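Local coordinates for PrgX (Enterococcus faecalis, PDB 2AWI), which probably binds DNA as a repressor in Enterococcus faecalis and acts as the receptor for the peptide sex pheromone cCF10, in the regulation of conjugation, at residues A[5-8]-A[9-13]; A[169-172]-A[173-177]; A[218-221]-A[222-225]; A[289-293]-A[294-298]. The protein carries 1 engineered substitution. All blocks are in the same frame, centred on the assembly; numbering follows the deposited sequence.

Contact 1: residues A[5-8]-A[9-13]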
loop_
_atom_site.group_PDB
_atom_site.type_symbol
_atom_site.label_atom_id
_atom_site.label_comp_id
_atom_site.label_asym_id
_atom_site.label_seq_id
_atom_site.Cartn_x
_atom_site.Cartn_y
_atom_site.Cartn_z
ATOM N N GLY A 5 -14.711 -42.720 34.964
ATOM C CA GLY A 5 -13.841 -43.716 35.561
ATOM C C GLY A 5 -12.896 -44.348 34.559
ATOM O O GLY A 5 -11.708 -44.521 34.831
ATOM N N SER A 6 -13.416 -44.694 33.387
ATOM C CA SER A 6 -12.581 -45.319 32.372
ATOM C C SER A 6 -11.500 -44.354 31.896
ATOM O O SER A 6 -10.394 -44.771 31.543
ATOM C CB SER A 6 -13.430 -45.784 31.188
ATOM O OG SER A 6 -13.753 -44.697 30.351
ATOM N N VAL A 7 -11.813 -43.062 31.886
ATOM C CA VAL A 7 -10.828 -42.071 31.475
ATOM C C VAL A 7 -9.731 -41.987 32.540
ATOM O O VAL A 7 -8.547 -41.883 32.209
ATOM C CB VAL A 7 -11.477 -40.680 31.262
ATOM C CG1 VAL A 7 -10.399 -39.608 31.143
ATOM C CG2 VAL A 7 -12.326 -40.697 29.983
ATOM N N LEU A 8 -10.126 -42.040 33.812
ATOM C CA LEU A 8 -9.159 -42.005 34.910
ATOM C C LEU A 8 -8.206 -43.202 34.801
ATOM O O LEU A 8 -7.004 -43.078 35.050
ATOM C CB LEU A 8 -9.872 -42.042 36.266
ATOM C CG LEU A 8 -10.626 -40.781 36.699
ATOM C CD1 LEU A 8 -11.254 -41.020 38.056
ATOM C CD2 LEU A 8 -9.675 -39.588 36.763
ATOM N N LYS A 9 -8.746 -44.359 34.417
ATOM C CA LYS A 9 -7.935 -45.563 34.264
ATOM C C LYS A 9 -6.934 -45.385 33.124
ATOM O O LYS A 9 -5.741 -45.651 33.282
ATOM C CB LYS A 9 -8.835 -46.764 33.986
ATOM C CG LYS A 9 -8.105 -48.086 33.853
ATOM C CD LYS A 9 -9.099 -49.232 33.722
ATOM C CE LYS A 9 -8.403 -50.581 33.713
ATOM N NZ LYS A 9 -9.378 -51.703 33.643
ATOM N N GLN A 10 -7.431 -44.931 31.974
ATOM C CA GLN A 10 -6.585 -44.695 30.810
ATOM C C GLN A 10 -5.416 -43.780 31.180
ATOM O O GLN A 10 -4.256 -44.104 30.926
ATOM C CB GLN A 10 -7.393 -44.033 29.686
ATOM C CG GLN A 10 -6.521 -43.464 28.565
ATOM C CD GLN A 10 -7.115 -42.230 27.889
ATOM O OE1 GLN A 10 -6.432 -41.545 27.121
ATOM N NE2 GLN A 10 -8.382 -41.944 28.169
ATOM N N ILE A 11 -5.736 -42.636 31.780
ATOM C CA ILE A 11 -4.731 -41.650 32.166
ATOM C C ILE A 11 -3.808 -42.191 33.249
ATOM O O ILE A 11 -2.584 -42.089 33.136
ATOM C CB ILE A 11 -5.401 -40.331 32.663
ATOM C CG1 ILE A 11 -6.402 -39.830 31.615
ATOM C CG2 ILE A 11 -4.342 -39.256 32.906
ATOM C CD1 ILE A 11 -7.174 -38.575 32.019
ATOM N N ARG A 12 -4.392 -42.770 34.293
ATOM C CA ARG A 12 -3.603 -43.337 35.379
ATOM C C ARG A 12 -2.568 -44.351 34.868
ATOM O O ARG A 12 -1.402 -44.309 35.265
ATOM C CB ARG A 12 -4.515 -44.008 36.412
ATOM C CG ARG A 12 -3.754 -44.807 37.458
ATOM C CD ARG A 12 -4.664 -45.438 38.493
ATOM N NE ARG A 12 -5.540 -46.475 37.948
ATOM C CZ ARG A 12 -5.138 -47.678 37.537
ATOM N NH1 ARG A 12 -3.857 -48.027 37.600
ATOM N NH2 ARG A 12 -6.029 -48.540 37.068
ATOM N N GLN A 13 -2.983 -45.251 33.983
ATOM C CA GLN A 13 -2.056 -46.252 33.460
ATOM C C GLN A 13 -1.059 -45.685 32.458
ATOM O O GLN A 13 0.056 -46.184 32.350
ATOM C CB GLN A 13 -2.825 -47.428 32.848
ATOM C CG GLN A 13 -3.721 -48.120 33.861
ATOM C CD GLN A 13 -4.311 -49.404 33.343
ATOM O OE1 GLN A 13 -4.826 -49.456 32.228
ATOM N NE2 GLN A 13 -4.255 -50.451 34.155
#
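Leu8 O takes the backbone hydrogen of Arg12 N at 2.7 Å, the shortest rung in a ladder of four consecutive i-to-i+4 bonds. The others run from Lys9 to Gly5, from Gln10 to Ser6 and from Ile11 to Val7. Together they make about two turns of regular alpha helix within helix 4-14, which opens the N-terminal helix-turn-helix region, a family fold generally associated with DNA binding. The straightest rung joins Ile11 N to Val7 O at 2.9 Å, with 173° at the hydrogen.

The side chains of Val7 and Ile11 lie next to each other and point the same way. With chi1 at 167°, Val7 swings CG1 to the far side from its N, along the helix toward Ile11; Ile11 runs its CG1-CD1 arm back to meet it. The methyls Val7 CG1 and Ile11 CD1 are only 3.5 Å apart, tighter than an ordinary carbon contact. Val7 and Ile11 both press on Ile61 of helix 58-67, and Phe149 of the second subunit packs on Ile11 and Gln10.

Leu8 instead goes into the domain core, against Leu47, Phe50 and Leu54 of helix 44-54. Arg12 packs on Leu54 as well, but its guanidinium is fixed by a salt bridge to Glu36 and a hydrogen bond to Tyr17 O. Gln10 stays near the outer surface and bends at chi2 so that its amide folds back beside Val7, leaving Gln10 NE2 4.3 Å from Val7 CG1.

Contact 2: residues A[169-172]-A[173-177]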
loop_
_atom_site.group_PDB
_atom_site.type_symbol
_atom_site.label_atom_id
_atom_site.label_comp_id
_atom_site.label_asym_id
_atom_site.label_seq_id
_atom_site.Cartn_x
_atom_site.Cartn_y
_atom_site.Cartn_z
ATOM N N SER A 169 -32.717 -4.869 21.770
ATOM C CA SER A 169 -31.810 -3.954 22.456
ATOM C C SER A 169 -32.109 -3.760 23.944
ATOM O O SER A 169 -31.221 -3.892 24.785
ATOM C CB SER A 169 -31.809 -2.590 21.763
ATOM O OG SER A 169 -33.086 -1.982 21.839
ATOM N N SER A 170 -33.356 -3.447 24.270
ATOM C CA SER A 170 -33.728 -3.215 25.660
ATOM C C SER A 170 -33.470 -4.435 26.542
ATOM O O SER A 170 -33.319 -4.309 27.755
ATOM C CB SER A 170 -35.199 -2.794 25.750
ATOM O OG SER A 170 -36.052 -3.776 25.190
ATOM N N ILE A 171 -33.409 -5.612 25.927
ATOM C CA ILE A 171 -33.163 -6.847 26.666
ATOM C C ILE A 171 -31.667 -7.078 26.894
ATOM O O ILE A 171 -31.267 -7.716 27.865
ATOM C CB ILE A 171 -33.756 -8.063 25.916
ATOM C CG1 ILE A 171 -35.270 -7.891 25.779
ATOM C CG2 ILE A 171 -33.436 -9.348 26.662
ATOM C CD1 ILE A 171 -35.958 -9.007 25.025
ATOM N N ILE A 172 -30.848 -6.541 25.998
ATOM C CA ILE A 172 -29.401 -6.697 26.083
ATOM C C ILE A 172 -28.740 -5.802 27.128
ATOM O O ILE A 172 -27.939 -6.265 27.937
ATOM C CB ILE A 172 -28.730 -6.399 24.727
ATOM C CG1 ILE A 172 -29.293 -7.330 23.645
ATOM C CG2 ILE A 172 -27.228 -6.568 24.852
ATOM C CD1 ILE A 172 -28.645 -7.167 22.277
ATOM N N LYS A 173 -29.077 -4.520 27.095
ATOM C CA LYS A 173 -28.511 -3.526 28.003
ATOM C C LYS A 173 -28.353 -3.973 29.461
ATOM O O LYS A 173 -27.296 -3.770 30.063
ATOM C CB LYS A 173 -29.352 -2.250 27.955
ATOM C CG LYS A 173 -29.628 -1.725 26.558
ATOM C CD LYS A 173 -28.509 -0.847 26.020
ATOM C CE LYS A 173 -28.930 -0.201 24.707
ATOM N NZ LYS A 173 -28.000 0.885 24.298
ATOM N N PRO A 174 -29.402 -4.571 30.052
ATOM C CA PRO A 174 -29.319 -5.021 31.448
ATOM C C PRO A 174 -28.314 -6.140 31.717
ATOM O O PRO A 174 -28.007 -6.453 32.871
ATOM C CB PRO A 174 -30.756 -5.436 31.764
ATOM C CG PRO A 174 -31.285 -5.863 30.444
ATOM C CD PRO A 174 -30.753 -4.802 29.514
HETATM N N MSE A 175 -27.798 -6.743 30.652
HETATM C CA MSE A 175 -26.835 -7.819 30.804
HETATM C C MSE A 175 -25.418 -7.285 30.858
HETATM O O MSE A 175 -24.502 -7.994 31.260
HETATM C CB MSE A 175 -26.976 -8.815 29.658
HETATM C CG MSE A 175 -28.303 -9.536 29.674
HETATM SE SE MSE A 175 -28.453 -10.813 28.260
HETATM C CE MSE A 175 -30.287 -11.373 28.553
ATOM N N TYR A 176 -25.241 -6.030 30.464
ATOM C CA TYR A 176 -23.923 -5.416 30.475
ATOM C C TYR A 176 -23.875 -4.181 31.372
ATOM O O TYR A 176 -24.911 -3.599 31.704
ATOM C CB TYR A 176 -23.506 -5.044 29.043
ATOM C CG TYR A 176 -23.296 -6.253 28.160
ATOM C CD1 TYR A 176 -24.380 -6.937 27.622
ATOM C CD2 TYR A 176 -22.015 -6.771 27.948
ATOM C CE1 TYR A 176 -24.203 -8.118 26.907
ATOM C CE2 TYR A 176 -21.825 -7.950 27.233
ATOM C CZ TYR A 176 -22.921 -8.624 26.722
ATOM O OH TYR A 176 -22.759 -9.834 26.089
ATOM N N PRO A 177 -22.667 -3.768 31.783
ATOM C CA PRO A 177 -21.371 -4.368 31.445
ATOM C C PRO A 177 -21.069 -5.668 32.183
ATOM O O PRO A 177 -21.688 -5.979 33.197
ATOM C CB PRO A 177 -20.383 -3.269 31.813
ATOM C CG PRO A 177 -21.028 -2.659 33.010
ATOM C CD PRO A 177 -22.475 -2.542 32.579
#
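Ile172 and Tyr176 run side by side on the packed side of this helix end, with Ile172 CG2 4.0 Å from Tyr176 CE1. The same ring turns its edge to Ile172 O, which lies in the ring plane, 3.6 Å from Tyr176 CD1. One residue back along the chain, the selenomethionine Met175 stretches out fully beyond CG, and its CE comes to rest 4.2 Å from Ile171 CG2. Behind this layer stand Val156 of helix 150-159 and Tyr142 of helix 128-142, while Tyr176 OH bonds Ile190 O.

On the outer side Ser170 and Pro174 are exposed. Pro174 has no N-H to give, so its CD sits 3.1 Å from Ser170 O, where the next helical hydrogen bond would have come. Lys173 bends at chi2 (-85°) and sends its amine away to a salt bridge with Glu209 and a cation-pi contact with Tyr212.

In the backbone, Ser169 O accepts from both Ile172 N and Lys173 N. Met175 N then bonds Ile172 O at 2.8 Å, coming from above the carbonyl plane. This is an alpha helix tightening into a 3-10 turn before a cis peptide at Pro177, here ending helix 165-172 in the all-helical TPR region.

Contact 3: residues A[218-221]-A[222-225]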
loop_
_atom_site.group_PDB
_atom_site.type_symbol
_atom_site.label_atom_id
_atom_site.label_comp_id
_atom_site.label_asym_id
_atom_site.label_seq_id
_atom_site.Cartn_x
_atom_site.Cartn_y
_atom_site.Cartn_z
ATOM N N GLU A 218 -14.736 -3.069 24.623
ATOM C CA GLU A 218 -13.453 -2.599 25.108
ATOM C C GLU A 218 -13.312 -2.749 26.611
ATOM O O GLU A 218 -12.211 -2.921 27.123
ATOM C CB GLU A 218 -13.226 -1.149 24.680
ATOM C CG GLU A 218 -12.905 -1.019 23.194
ATOM C CD GLU A 218 -11.632 -1.763 22.800
ATOM O OE1 GLU A 218 -11.590 -2.327 21.683
ATOM O OE2 GLU A 218 -10.670 -1.777 23.600
ATOM N N HIS A 219 -14.427 -2.693 27.324
ATOM C CA HIS A 219 -14.375 -2.842 28.765
ATOM C C HIS A 219 -14.023 -4.282 29.144
ATOM O O HIS A 219 -13.381 -4.521 30.170
ATOM C CB HIS A 219 -15.713 -2.467 29.398
ATOM C CG HIS A 219 -15.753 -2.708 30.873
ATOM N ND1 HIS A 219 -14.922 -2.049 31.752
ATOM C CD2 HIS A 219 -16.465 -3.591 31.613
ATOM C CE1 HIS A 219 -15.117 -2.520 32.970
ATOM N NE2 HIS A 219 -16.046 -3.457 32.915
ATOM N N LEU A 220 -14.456 -5.238 28.325
ATOM C CA LEU A 220 -14.167 -6.643 28.581
ATOM C C LEU A 220 -12.668 -6.865 28.744
ATOM O O LEU A 220 -12.247 -7.744 29.495
ATOM C CB LEU A 220 -14.671 -7.526 27.437
ATOM C CG LEU A 220 -16.174 -7.661 27.182
ATOM C CD1 LEU A 220 -16.391 -8.736 26.118
ATOM C CD2 LEU A 220 -16.901 -8.048 28.459
ATOM N N LYS A 221 -11.870 -6.064 28.040
ATOM C CA LYS A 221 -10.416 -6.183 28.093
ATOM C C LYS A 221 -9.795 -5.785 29.432
ATOM O O LYS A 221 -8.585 -5.920 29.613
ATOM C CB LYS A 221 -9.772 -5.357 26.971
ATOM C CG LYS A 221 -10.091 -5.853 25.568
ATOM C CD LYS A 221 -9.540 -4.917 24.492
ATOM C CE LYS A 221 -9.876 -5.439 23.092
ATOM N NZ LYS A 221 -9.534 -4.465 22.005
ATOM N N THR A 222 -10.607 -5.296 30.365
ATOM C CA THR A 222 -10.095 -4.894 31.674
ATOM C C THR A 222 -10.392 -5.974 32.706
ATOM O O THR A 222 -9.926 -5.900 33.847
ATOM C CB THR A 222 -10.743 -3.580 32.175
ATOM O OG1 THR A 222 -12.157 -3.767 32.309
ATOM C CG2 THR A 222 -10.470 -2.434 31.209
ATOM N N ILE A 223 -11.174 -6.969 32.302
ATOM C CA ILE A 223 -11.544 -8.054 33.197
ATOM C C ILE A 223 -10.406 -9.044 33.431
ATOM O O ILE A 223 -9.664 -9.399 32.513
ATOM C CB ILE A 223 -12.778 -8.810 32.661
ATOM C CG1 ILE A 223 -13.986 -7.870 32.629
ATOM C CG2 ILE A 223 -13.080 -10.012 33.544
ATOM C CD1 ILE A 223 -15.224 -8.464 31.959
ATOM N N LYS A 224 -10.280 -9.480 34.679
ATOM C CA LYS A 224 -9.251 -10.421 35.088
ATOM C C LYS A 224 -9.480 -11.803 34.477
ATOM O O LYS A 224 -10.574 -12.356 34.575
ATOM C CB LYS A 224 -9.241 -10.524 36.614
ATOM C CG LYS A 224 -8.339 -11.603 37.179
ATOM C CD LYS A 224 -8.649 -11.836 38.650
ATOM C CE LYS A 224 -7.825 -12.980 39.220
ATOM N NZ LYS A 224 -8.266 -13.352 40.595
ATOM N N ASN A 225 -8.438 -12.346 33.850
ATOM C CA ASN A 225 -8.483 -13.669 33.223
ATOM C C ASN A 225 -9.480 -13.817 32.074
ATOM O O ASN A 225 -9.948 -14.925 31.799
ATOM C CB ASN A 225 -8.776 -14.748 34.272
ATOM C CG ASN A 225 -7.664 -14.884 35.303
ATOM O OD1 ASN A 225 -6.479 -14.839 34.966
ATOM N ND2 ASN A 225 -8.046 -15.070 36.562
#
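His219 O is gripped twice by Thr222, by the hydroxyl OG1 at 2.6 Å and by the amide N at 2.9 Å. The hydroxyl arrives in the carbonyl plane, while the amide, brought round by the turn of the backbone, sits well above it. The hydroxyl reaches the oxygen because chi1 (61°) holds OG1 between the threonine's own backbone N and carbonyl carbon, swung back toward the helix end. That places it over one face of the His219 imidazole, with Thr222 OG1 3.3 Å from His219 CE1, and the two side chains cross at about a right angle.

One residue along, Ile223 N bonds Leu220 O at 3.1 Å, closing a type I beta turn from Leu220 to Ile223 that takes the chain out of helix 207-220. On the apolar side of the turn Leu220 and Ile223 lie side by side, pointing the same way, and Leu220 CD2 meets Ile223 CD1 at 3.9 Å. Both rest on Ile178, and Leu220 goes on to Ile190 and Leu194 of helix 184-203, so this side is anchored in the TPR region.

On the polar side Lys221 reaches back along the helix. Lys221 NZ forms a salt bridge with Glu218 OE1 at 3.0 Å, meeting it on the syn side, and a second one with Asp233. Farther out, Lys221 packs on Ile267 of the second subunit.

Carbonyls that the ending helix no longer serves are thus paid for by the turn, His219 O with two donors. Between the carboxylates of Glu218 and Asp233 the lysine would probably stay charged.

Contact 4: residues A[289-293]-A[294-298]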
loop_
_atom_site.group_PDB
_atom_site.type_symbol
_atom_site.label_atom_id
_atom_site.label_comp_id
_atom_site.label_asym_id
_atom_site.label_seq_id
_atom_site.Cartn_x
_atom_site.Cartn_y
_atom_site.Cartn_z
ATOM N N PHE A 289 -19.851 7.037 -1.285
ATOM C CA PHE A 289 -18.421 6.853 -1.505
ATOM C C PHE A 289 -18.230 5.575 -2.309
ATOM O O PHE A 289 -18.896 4.572 -2.056
ATOM C CB PHE A 289 -17.675 6.703 -0.177
ATOM C CG PHE A 289 -17.011 7.963 0.302
ATOM C CD1 PHE A 289 -17.727 8.915 1.022
ATOM C CD2 PHE A 289 -15.659 8.186 0.050
ATOM C CE1 PHE A 289 -17.103 10.074 1.490
ATOM C CE2 PHE A 289 -15.024 9.337 0.509
ATOM C CZ PHE A 289 -15.748 10.284 1.233
ATOM N N THR A 290 -17.331 5.609 -3.284
ATOM C CA THR A 290 -17.051 4.420 -4.083
ATOM C C THR A 290 -15.889 3.704 -3.389
ATOM O O THR A 290 -14.787 4.245 -3.287
ATOM C CB THR A 290 -16.624 4.788 -5.517
ATOM O OG1 THR A 290 -17.574 5.702 -6.081
ATOM C CG2 THR A 290 -16.559 3.543 -6.385
ATOM N N PRO A 291 -16.123 2.477 -2.896
ATOM C CA PRO A 291 -15.063 1.730 -2.213
ATOM C C PRO A 291 -13.913 1.393 -3.156
ATOM O O PRO A 291 -14.083 1.398 -4.375
ATOM C CB PRO A 291 -15.794 0.494 -1.702
ATOM C CG PRO A 291 -16.795 0.244 -2.787
ATOM C CD PRO A 291 -17.318 1.634 -3.092
ATOM N N PRO A 292 -12.723 1.111 -2.602
ATOM C CA PRO A 292 -11.519 0.769 -3.368
ATOM C C PRO A 292 -11.709 -0.331 -4.413
ATOM O O PRO A 292 -12.591 -1.179 -4.292
ATOM C CB PRO A 292 -10.531 0.367 -2.280
ATOM C CG PRO A 292 -10.889 1.300 -1.176
ATOM C CD PRO A 292 -12.403 1.219 -1.166
ATOM N N LYS A 293 -10.865 -0.296 -5.438
ATOM C CA LYS A 293 -10.895 -1.268 -6.525
ATOM C C LYS A 293 -10.989 -2.675 -5.955
ATOM O O LYS A 293 -11.821 -3.483 -6.371
ATOM C CB LYS A 293 -9.617 -1.146 -7.371
ATOM C CG LYS A 293 -8.315 -1.537 -6.644
ATOM C CD LYS A 293 -8.061 -0.690 -5.394
ATOM C CE LYS A 293 -6.797 -1.120 -4.652
ATOM N NZ LYS A 293 -6.534 -0.275 -3.449
ATOM N N GLU A 294 -10.111 -2.939 -4.995
ATOM C CA GLU A 294 -10.017 -4.214 -4.307
ATOM C C GLU A 294 -11.386 -4.770 -3.929
ATOM O O GLU A 294 -11.874 -5.719 -4.546
ATOM C CB GLU A 294 -9.164 -4.026 -3.052
ATOM C CG GLU A 294 -9.123 -5.203 -2.107
ATOM C CD GLU A 294 -8.393 -4.863 -0.824
ATOM O OE1 GLU A 294 -7.208 -4.472 -0.906
ATOM O OE2 GLU A 294 -9.003 -4.983 0.263
ATOM N N VAL A 295 -11.997 -4.160 -2.916
ATOM C CA VAL A 295 -13.302 -4.577 -2.410
ATOM C C VAL A 295 -14.373 -4.836 -3.475
ATOM O O VAL A 295 -15.074 -5.848 -3.418
ATOM C CB VAL A 295 -13.851 -3.543 -1.400
ATOM C CG1 VAL A 295 -12.865 -3.351 -0.264
ATOM C CG2 VAL A 295 -14.111 -2.225 -2.096
ATOM N N THR A 296 -14.501 -3.933 -4.442
ATOM C CA THR A 296 -15.509 -4.086 -5.487
ATOM C C THR A 296 -15.288 -5.281 -6.413
ATOM O O THR A 296 -16.232 -5.769 -7.032
ATOM C CB THR A 296 -15.615 -2.810 -6.342
ATOM O OG1 THR A 296 -14.312 -2.427 -6.798
ATOM C CG2 THR A 296 -16.225 -1.682 -5.529
ATOM N N MET A 297 -14.051 -5.755 -6.510
ATOM C CA MET A 297 -13.762 -6.899 -7.368
ATOM C C MET A 297 -14.296 -8.164 -6.701
ATOM O O MET A 297 -14.856 -9.039 -7.363
ATOM C CB MET A 297 -12.255 -7.028 -7.600
ATOM C CG MET A 297 -11.887 -7.848 -8.832
ATOM S SD MET A 297 -12.507 -7.101 -10.375
ATOM C CE MET A 297 -13.700 -8.347 -10.910
ATOM N N TYR A 298 -14.117 -8.248 -5.385
ATOM C CA TYR A 298 -14.585 -9.392 -4.605
ATOM C C TYR A 298 -16.110 -9.431 -4.552
ATOM O O TYR A 298 -16.729 -10.417 -4.948
ATOM C CB TYR A 298 -14.026 -9.326 -3.181
ATOM C CG TYR A 298 -12.531 -9.527 -3.106
ATOM C CD1 TYR A 298 -11.712 -8.598 -2.466
ATOM C CD2 TYR A 298 -11.932 -10.649 -3.682
ATOM C CE1 TYR A 298 -10.332 -8.777 -2.400
ATOM C CE2 TYR A 298 -10.554 -10.840 -3.622
ATOM C CZ TYR A 298 -9.759 -9.900 -2.981
ATOM O OH TYR A 298 -8.394 -10.088 -2.918
#
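The Pro291 ring packs on two side chains of the first helical turn, Val295 and Thr296. Pro291 CG meets Thr296 CG2 at 3.4 Å, with the groups roughly perpendicular, a tight fit for two carbons. Pro291 CB lies still nearer to Val295 CG2, at 3.2 Å, but that methyl also runs into Pro292 O in the model, so its exact place is doubtful. Behind the proline pair stands Tyr254 of helix 251-266, and Val295 packs on Leu280 of helix 270-286.

The arrangement is the start of helix 293-300, with Pro292 in the N-cap position. Its ring and that of Pro291 fix phi, and with psi near 155° at both the chain comes in extended before the backbone winds up at Lys293. The cap is also a subunit joint: Lys293 N donates to Asp252 of the third subunit, a carboxylate that would suit the positive end of a helix, and Thr290 OG1 bonds Asp248 O of that subunit.

Among the hydrogen bonds within the turn, the short one is from Thr296 OG1 to Lys293 O, at 2.7 Å. With chi1 at 51° the threonine hydroxyl folds back over its own helix and comes in above the carbonyl plane. Met297 N bonds the same oxygen only weakly, at 3.2 Å.

As for charges, Lys293 bends at chi2 and folds its chain over the backbone N of Glu294. Its NZ has its hydrogen bond outside the two segments; with Lys293 NZ 5.0 Å from Glu294 OE1, any pull from that carboxylate is probably long-range at most.

How the contacts relate
All four contacts are local and follow one another in series, so none nests in or crosses another, and each is confined to a short continuous stretch of chain. Contact 1 lies in the first helix of the N-terminal helix-turn-helix region, its centre about 57 Å from that of contact 4, on the opposite side of the chain's centre. Contact 2 ends helix 165-172 and contact 3 ends helix 207-220, both within the TPR region. These two alone touch, Pro177 CB packing 3.9 Å from His219 CD2, which brings together the exits of helices 165-172 and 207-220, with helix 184-203 between them in sequence. Contact 4 starts the last modelled helix, 293-300, about 35 Å from contact 3 between centres.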